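Local coordinates for protein fatty acyl CoA synthetase FADD13 (FATTY-ACYL-CoA SYNTHETASE) (Mycobacterium tuberculosis, PDB 3R44) that belongs to the ANL superfamily of AMP-binding enzymes, with a large N-terminal part followed by a smaller C-terminal domain, at residues 339-344 with 401-406. Sequence-based numbering, arbitrary orientation.
Sequences AGRATM and DDEGYL
A339-G340 meets L406 through two backbone hydrogen bonds: A339 N gives to L406 O at 2.8 Å, and L406 N gives to G340 O, nearly straight at 173°. Beyond G340 the pairing gives way to water: one molecule accepts from A342 N and donates to G404 O.

R341 carries the side-chain contact. Its chain is extended from CG to NE and runs over one face of the Y405 ring. R341 CG sits above the ring centre, a CH-pi contact 3.9 Å from the Y405 centroid. The guanidinium then leans over the phenol end, its plane 28° from the ring. R341 turns its edge to the turn and grips one backbone oxygen side-on: NE (3.2 Å) and NH2 (3.1 Å) both donate to E403 O. That oxygen lies in the guanidinium plane, so the two bonds help to hold the group's orientation. R341 NH2 also forms a salt bridge with E403 OE1 at 2.9 Å; the bend of E403 at chi2 (-62°) brings the carboxylate beside the arginine.

D401-G404 is a type I beta turn. D401 OD1 accepts from E403 N, forming an Asx turn, and from Y405 N, on opposite faces of the carboxylate. This ties down the turn that presents E403 O.

Y405 OH is hydrogen-bonded to D331, and D401 OD2 makes a salt bridge with K335. L406 packs on T325 and Y315, from strands 324-327 and 310-316. The contact thus joins the turn between strands 396-400 and 406-410 to 341-342, an outermost strand of the nine-stranded mixed sheet, next to strand 324-327.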
loop_
_atom_site.group_PDB
_atom_site.type_symbol
_atom_site.label_atom_id
_atom_site.label_comp_id
_atom_site.label_asym_id
_atom_site.label_seq_id
_atom_site.Cartn_x
_atom_site.Cartn_y
_atom_site.Cartn_z
ATOM N N ALA A 339 -10.493 -7.166 -8.623
ATOM C CA ALA A 339 -10.141 -6.179 -7.627
ATOM C C ALA A 339 -11.401 -5.431 -7.110
ATOM O O ALA A 339 -11.296 -4.547 -6.262
ATOM C CB ALA A 339 -9.125 -5.154 -8.248
ATOM N N GLY A 340 -12.567 -5.782 -7.656
ATOM C CA GLY A 340 -13.859 -5.302 -7.209
ATOM C C GLY A 340 -14.325 -4.056 -7.956
ATOM O O GLY A 340 -13.847 -3.770 -9.052
ATOM N N ARG A 341 -15.336 -3.414 -7.384
ATOM C CA ARG A 341 -15.949 -2.205 -7.950
ATOM C C ARG A 341 -15.339 -0.933 -7.357
ATOM O O ARG A 341 -14.757 -0.945 -6.273
ATOM C CB ARG A 341 -17.439 -2.206 -7.601
ATOM C CG ARG A 341 -18.304 -3.264 -8.328
ATOM C CD ARG A 341 -19.739 -3.272 -7.846
ATOM N NE ARG A 341 -20.573 -3.802 -8.930
ATOM C CZ ARG A 341 -21.697 -4.437 -8.743
ATOM N NH1 ARG A 341 -22.121 -4.660 -7.516
ATOM N NH2 ARG A 341 -22.371 -4.890 -9.774
ATOM N N ALA A 342 -15.564 0.197 -8.019
ATOM C CA ALA A 342 -15.217 1.486 -7.460
ATOM C C ALA A 342 -15.871 1.622 -6.078
ATOM O O ALA A 342 -16.891 0.967 -5.778
ATOM C CB ALA A 342 -15.712 2.635 -8.405
ATOM N N THR A 343 -15.225 2.371 -5.212
ATOM C CA THR A 343 -15.710 2.625 -3.854
ATOM C C THR A 343 -16.483 3.931 -3.773
ATOM O O THR A 343 -16.586 4.704 -4.780
ATOM C CB THR A 343 -14.570 2.635 -2.857
ATOM O OG1 THR A 343 -13.634 3.691 -3.159
ATOM C CG2 THR A 343 -13.848 1.302 -2.938
ATOM N N MET A 344 -17.077 4.192 -2.603
ATOM C CA MET A 344 -17.733 5.464 -2.411
ATOM C C MET A 344 -16.700 6.517 -2.572
ATOM O O MET A 344 -15.551 6.347 -2.194
ATOM C CB MET A 344 -18.405 5.629 -1.039
ATOM C CG MET A 344 -19.643 4.923 -0.918
ATOM S SD MET A 344 -20.872 5.261 -2.199
ATOM C CE MET A 344 -21.386 6.931 -1.845
ATOM N N ASP A 401 -15.434 -5.185 -16.344
ATOM C CA ASP A 401 -16.496 -5.958 -16.955
ATOM C C ASP A 401 -17.805 -5.196 -17.003
ATOM O O ASP A 401 -17.939 -4.092 -16.456
ATOM C CB ASP A 401 -16.616 -7.364 -16.345
ATOM C CG ASP A 401 -17.288 -7.422 -15.012
ATOM O OD1 ASP A 401 -17.878 -6.459 -14.515
ATOM O OD2 ASP A 401 -17.218 -8.514 -14.390
ATOM N N ASP A 402 -18.787 -5.780 -17.689
ATOM C CA ASP A 402 -20.064 -5.105 -17.898
ATOM C C ASP A 402 -20.761 -4.759 -16.569
ATOM O O ASP A 402 -21.626 -3.868 -16.525
ATOM C CB ASP A 402 -20.986 -5.962 -18.809
ATOM C CG ASP A 402 -20.447 -6.102 -20.261
ATOM O OD1 ASP A 402 -19.847 -5.119 -20.780
ATOM O OD2 ASP A 402 -20.639 -7.186 -20.879
ATOM N N GLU A 403 -20.400 -5.442 -15.482
ATOM C CA GLU A 403 -21.059 -5.201 -14.208
ATOM C C GLU A 403 -20.218 -4.246 -13.323
ATOM O O GLU A 403 -20.547 -4.013 -12.150
ATOM C CB GLU A 403 -21.361 -6.541 -13.477
ATOM C CG GLU A 403 -22.726 -7.110 -13.714
ATOM C CD GLU A 403 -23.855 -6.171 -13.206
ATOM O OE1 GLU A 403 -23.941 -5.860 -11.978
ATOM O OE2 GLU A 403 -24.680 -5.769 -14.058
ATOM N N GLY A 404 -19.138 -3.702 -13.878
ATOM C CA GLY A 404 -18.314 -2.745 -13.178
ATOM C C GLY A 404 -17.162 -3.290 -12.357
ATOM O O GLY A 404 -16.531 -2.552 -11.591
ATOM N N TYR A 405 -16.831 -4.563 -12.545
ATOM C CA TYR A 405 -15.780 -5.201 -11.754
ATOM C C TYR A 405 -14.457 -5.045 -12.489
ATOM O O TYR A 405 -14.346 -5.382 -13.689
ATOM C CB TYR A 405 -16.103 -6.652 -11.453
ATOM C CG TYR A 405 -17.200 -6.847 -10.445
ATOM C CD1 TYR A 405 -16.926 -6.921 -9.110
ATOM C CD2 TYR A 405 -18.517 -6.894 -10.824
ATOM C CE1 TYR A 405 -17.934 -7.100 -8.151
ATOM C CE2 TYR A 405 -19.548 -7.025 -9.875
ATOM C CZ TYR A 405 -19.249 -7.137 -8.567
ATOM O OH TYR A 405 -20.244 -7.332 -7.668
ATOM N N LEU A 406 -13.486 -4.514 -11.776
ATOM C CA LEU A 406 -12.122 -4.307 -12.277
ATOM C C LEU A 406 -11.273 -5.579 -12.160
ATOM O O LEU A 406 -11.265 -6.240 -11.110
ATOM C CB LEU A 406 -11.437 -3.219 -11.453
ATOM C CG LEU A 406 -9.988 -2.893 -11.802
ATOM C CD1 LEU A 406 -9.916 -2.496 -13.283
ATOM C CD2 LEU A 406 -9.390 -1.762 -10.931
HETATM O O HOH W 1 -17.064 -0.069 -10.643
#